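Local coordinates for nitrilotriacetate monooxygenase (Burkholderia pseudomallei, PDB 3SDO), which probably acts as a flavin-dependent monooxygenase of the luciferase-like family, using FMN and molecular oxygen to oxidise its substrate, at residues A[107-110]-A[111-115]; A[155-158]-A[159-163]. One frame throughout, in Å; residues are numbered along the deposited sequence.

Contact 1 of 2, residues A[107-110]-A[111-115]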
loop_
_atom_site.group_PDB
_atom_site.type_symbol
_atom_site.label_atom_id
_atom_site.label_comp_id
_atom_site.label_asym_id
_atom_site.label_seq_id
_atom_site.Cartn_x
_atom_site.Cartn_y
_atom_site.Cartn_z
ATOM N N TYR A 107 -10.961 8.731 4.595
ATOM C CA TYR A 107 -11.722 7.774 3.779
ATOM C C TYR A 107 -10.791 6.807 3.044
ATOM O O TYR A 107 -11.069 5.601 2.972
ATOM C CB TYR A 107 -12.682 8.485 2.807
ATOM C CG TYR A 107 -13.823 7.601 2.301
ATOM C CD1 TYR A 107 -14.979 7.400 3.062
ATOM C CD2 TYR A 107 -13.737 6.958 1.067
ATOM C CE1 TYR A 107 -16.040 6.606 2.588
ATOM C CE2 TYR A 107 -14.772 6.147 0.596
ATOM C CZ TYR A 107 -15.922 5.980 1.359
ATOM O OH TYR A 107 -16.938 5.180 0.886
ATOM N N ASN A 108 -9.678 7.318 2.526
ATOM C CA ASN A 108 -8.701 6.475 1.834
ATOM C C ASN A 108 -7.974 5.530 2.799
ATOM O O ASN A 108 -7.727 4.378 2.468
ATOM C CB ASN A 108 -7.655 7.330 1.075
ATOM C CG ASN A 108 -8.246 8.052 -0.125
ATOM O OD1 ASN A 108 -9.225 7.585 -0.712
ATOM N ND2 ASN A 108 -7.663 9.203 -0.492
ATOM N N VAL A 109 -7.583 6.041 3.965
ATOM C CA VAL A 109 -6.956 5.210 4.985
ATOM C C VAL A 109 -7.874 4.071 5.384
ATOM O O VAL A 109 -7.468 2.903 5.425
ATOM C CB VAL A 109 -6.554 6.053 6.220
ATOM C CG1 VAL A 109 -6.053 5.137 7.374
ATOM C CG2 VAL A 109 -5.468 7.077 5.811
ATOM N N ALA A 110 -9.119 4.404 5.665
ATOM C CA ALA A 110 -10.088 3.399 6.051
ATOM C C ALA A 110 -10.220 2.290 4.987
ATOM O O ALA A 110 -10.187 1.088 5.327
ATOM C CB ALA A 110 -11.436 4.062 6.359
ATOM N N ARG A 111 -10.332 2.680 3.719
ATOM C CA ARG A 111 -10.490 1.716 2.624
ATOM C C ARG A 111 -9.257 0.866 2.428
ATOM O O ARG A 111 -9.369 -0.341 2.250
ATOM C CB ARG A 111 -10.783 2.414 1.283
ATOM C CG ARG A 111 -12.163 3.047 1.134
ATOM C CD ARG A 111 -12.386 3.488 -0.299
ATOM N NE ARG A 111 -12.527 2.355 -1.210
ATOM C CZ ARG A 111 -12.173 2.349 -2.493
ATOM N NH1 ARG A 111 -11.598 3.403 -3.057
ATOM N NH2 ARG A 111 -12.371 1.257 -3.213
ATOM N N GLN A 112 -8.081 1.482 2.459
ATOM C CA GLN A 112 -6.868 0.757 2.137
ATOM C C GLN A 112 -6.540 -0.226 3.231
ATOM O O GLN A 112 -6.273 -1.390 2.934
ATOM C CB GLN A 112 -5.691 1.699 1.815
ATOM C CG GLN A 112 -5.894 2.462 0.522
ATOM C CD GLN A 112 -4.658 3.199 0.053
ATOM O OE1 GLN A 112 -3.913 3.754 0.850
ATOM N NE2 GLN A 112 -4.434 3.205 -1.257
ATOM N N PHE A 113 -6.619 0.199 4.493
ATOM C CA PHE A 113 -6.459 -0.739 5.613
ATOM C C PHE A 113 -7.581 -1.799 5.730
ATOM O O PHE A 113 -7.283 -2.956 6.047
ATOM C CB PHE A 113 -6.250 -0.011 6.955
ATOM C CG PHE A 113 -4.847 0.455 7.163
ATOM C CD1 PHE A 113 -3.837 -0.451 7.475
ATOM C CD2 PHE A 113 -4.513 1.781 7.022
ATOM C CE1 PHE A 113 -2.543 -0.024 7.671
ATOM C CE2 PHE A 113 -3.199 2.191 7.203
ATOM C CZ PHE A 113 -2.220 1.258 7.518
ATOM N N ALA A 114 -8.838 -1.427 5.468
ATOM C CA ALA A 114 -9.955 -2.418 5.474
ATOM C C ALA A 114 -9.786 -3.497 4.388
ATOM O O ALA A 114 -10.117 -4.664 4.604
ATOM C CB ALA A 114 -11.298 -1.739 5.321
ATOM N N SER A 115 -9.226 -3.098 3.253
ATOM C CA SER A 115 -9.025 -3.998 2.126
ATOM C C SER A 115 -7.872 -4.952 2.437
ATOM O O SER A 115 -7.983 -6.160 2.219
ATOM C CB SER A 115 -8.825 -3.186 0.830
ATOM O OG SER A 115 -8.643 -3.981 -0.328
HETATM O O HOH W 1 -9.589 5.058 -1.626
#
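Tyr-107 and Arg-111 meet one turn apart on helix 106-119, the helix of the beta-alpha-beta unit that runs from strand 94-100 to strand 124-129 in the TIM-barrel fold of this luciferase-like enzyme. Arg-111 is the side chain to follow. Its CB lies 3.6 Å from Tyr-107 O, the carbonyl that also accepts the Arg-111 backbone N-H. With CG placed beside its own backbone N (chi1 -71°), the chain leans toward the preceding turn, and CG comes to 3.3 Å from Tyr-107 O. CD comes up to the tyrosine ring obliquely, 3.7 Å from Tyr-107 CE2. Here the chain bends (chi3 69°), and the guanidinium stands with its plane 40° from that of the ring. NH2 makes a salt bridge to Asp-61 of the second subunit, a predicted FMN-binding residue there, while the tyrosine hydroxyl hydrogen-bonds to Pro-203 O within the same chain.

On the side of the helix that faces the barrel, Val-109 and Phe-113 lie side by side and point the same way, with Val-109 CG1 3.7 Å from Phe-113 CD2. The phenyl ring stacks on Trp-126, and Met-99 touches both side chains. Beneath them runs a regular ladder of i to i+4 backbone bonds, among them Phe-113 N to Val-109 O at 3.0 Å. The amide of Gln-112 lies at the subunit interface, where NE2 hydrogen-bonds to OE1 of Gln-112 of the second subunit. Asn-108 OD1 hydrogen-bonds to Tyr-140 OH of the second subunit, and ND2 to Tyr-103 O there. Asn-108 and Arg-111 are joined indirectly: a water donates to Asn-108 OD1 at 2.7 Å and accepts from Arg-111 NH1 at 3.0 Å.

Contact 2 of 2, residues A[155-158]-A[159-163]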
loop_
_atom_site.group_PDB
_atom_site.type_symbol
_atom_site.label_atom_id
_atom_site.label_comp_id
_atom_site.label_asym_id
_atom_site.label_seq_id
_atom_site.Cartn_x
_atom_site.Cartn_y
_atom_site.Cartn_z
ATOM N N ALA A 155 -6.391 12.512 16.515
ATOM C CA ALA A 155 -7.512 11.943 17.264
ATOM C C ALA A 155 -8.778 11.948 16.418
ATOM O O ALA A 155 -9.484 10.943 16.373
ATOM C CB ALA A 155 -7.739 12.700 18.598
ATOM N N GLU A 156 -9.085 13.085 15.781
ATOM C CA GLU A 156 -10.281 13.185 14.941
ATOM C C GLU A 156 -10.193 12.258 13.713
ATOM O O GLU A 156 -11.166 11.608 13.349
ATOM C CB GLU A 156 -10.529 14.628 14.475
ATOM C CG GLU A 156 -11.898 14.798 13.828
ATOM C CD GLU A 156 -12.165 16.193 13.301
ATOM O OE1 GLU A 156 -11.536 17.158 13.798
ATOM O OE2 GLU A 156 -12.999 16.308 12.376
ATOM N N HIS A 157 -9.032 12.235 13.086
ATOM C CA HIS A 157 -8.755 11.381 11.923
ATOM C C HIS A 157 -9.026 9.904 12.259
ATOM O O HIS A 157 -9.695 9.184 11.504
ATOM C CB HIS A 157 -7.289 11.604 11.510
ATOM C CG HIS A 157 -6.868 10.902 10.258
ATOM N ND1 HIS A 157 -6.634 9.546 10.213
ATOM C CD2 HIS A 157 -6.567 11.380 9.023
ATOM C CE1 HIS A 157 -6.219 9.215 8.999
ATOM N NE2 HIS A 157 -6.186 10.309 8.254
ATOM N N LEU A 158 -8.486 9.461 13.391
ATOM C CA LEU A 158 -8.692 8.099 13.852
ATOM C C LEU A 158 -10.167 7.810 14.115
ATOM O O LEU A 158 -10.670 6.743 13.749
ATOM C CB LEU A 158 -7.874 7.854 15.119
ATOM C CG LEU A 158 -7.894 6.457 15.704
ATOM C CD1 LEU A 158 -7.637 5.415 14.624
ATOM C CD2 LEU A 158 -6.842 6.330 16.802
ATOM N N ASP A 159 -10.851 8.770 14.741
ATOM C CA ASP A 159 -12.279 8.631 15.057
ATOM C C ASP A 159 -13.078 8.455 13.767
ATOM O O ASP A 159 -14.012 7.658 13.727
ATOM C CB ASP A 159 -12.841 9.856 15.793
ATOM C CG ASP A 159 -12.409 9.933 17.244
ATOM O OD1 ASP A 159 -11.839 8.951 17.751
ATOM O OD2 ASP A 159 -12.626 11.006 17.878
ATOM N N VAL A 160 -12.698 9.194 12.724
ATOM C CA VAL A 160 -13.347 9.060 11.420
ATOM C C VAL A 160 -13.080 7.674 10.807
ATOM O O VAL A 160 -14.012 6.991 10.376
ATOM C CB VAL A 160 -12.905 10.175 10.445
ATOM C CG1 VAL A 160 -13.499 9.957 9.023
ATOM C CG2 VAL A 160 -13.357 11.547 10.979
ATOM N N VAL A 161 -11.819 7.254 10.790
ATOM C CA VAL A 161 -11.483 5.942 10.239
ATOM C C VAL A 161 -12.278 4.831 10.933
ATOM O O VAL A 161 -12.956 4.041 10.264
ATOM C CB VAL A 161 -9.984 5.672 10.279
ATOM C CG1 VAL A 161 -9.654 4.204 9.850
ATOM C CG2 VAL A 161 -9.298 6.633 9.349
ATOM N N GLN A 162 -12.239 4.805 12.262
ATOM C CA GLN A 162 -12.938 3.790 13.017
ATOM C C GLN A 162 -14.463 3.849 12.829
ATOM O O GLN A 162 -15.107 2.813 12.736
ATOM C CB GLN A 162 -12.539 3.853 14.502
ATOM C CG GLN A 162 -11.124 3.343 14.739
ATOM C CD GLN A 162 -10.746 3.354 16.201
ATOM O OE1 GLN A 162 -11.151 4.246 16.930
ATOM N NE2 GLN A 162 -9.975 2.367 16.634
ATOM N N GLY A 163 -15.039 5.054 12.783
ATOM C CA GLY A 163 -16.431 5.222 12.411
ATOM C C GLY A 163 -16.763 4.625 11.051
ATOM O O GLY A 163 -17.765 3.913 10.889
#
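His-157 and Val-161 form the close-packed side of this turn of helix 150-165. Val-161 CG2 approaches the imidazole obliquely and sits 4.0 Å from both His-157 ND1 and His-157 CE1. The ring is held from beyond the helix as well, since NE2 hydrogen-bonds to Ser-104 OG, while the ring of Phe-198 meets it with planes at about 75° and that of Trp-126 at about 55°. Beside this pair, Leu-158 crosses Gln-162 at a slant: with CG anti to the backbone N (chi1 -176°), its CD1 reaches 4.0 Å from Gln-162 CD. The backbone bond beneath is almost straight, Gln-162 N to Leu-158 O at 2.9 Å.

Asp-159 marks the open side. It is exposed, and its carboxylate folds back over the previous turn, where CG comes within 3.2 Å of Ala-155 O; carboxylate and carbonyl oxygens are both acceptors, so nothing bonds them. Glu-156 OE1 takes Phe-197 N, and OE2 takes Phe-198 N and His-193 NE2.

The helix thus lies between neighbours: His-157, Val-160 and Val-161 pack on helix 106-119, whereas Leu-158 reaches strand 215-218 and helix 223-232.

Contact 1 comes first along the chain, on helix 106-119, and contact 2 follows on helix 150-165, with strand 124-129 between the two helices in sequence. Their centres are 12 Å apart, on the same side of the chain's centre, and the helices pack directly: Ala-110 CA lies 3.9 Å from Val-161 CG1, and Val-109 CG2 is 3.9 Å from His-157 CE1. Trp-126, from the intervening strand, meets Phe-113 of one helix and His-157 of the other. Both contacts thus belong to the helical layer outside the TIM-barrel strands. Contact 1 also faces the second subunit, whereas residues 155-163 touch no other protein chain of the dimer.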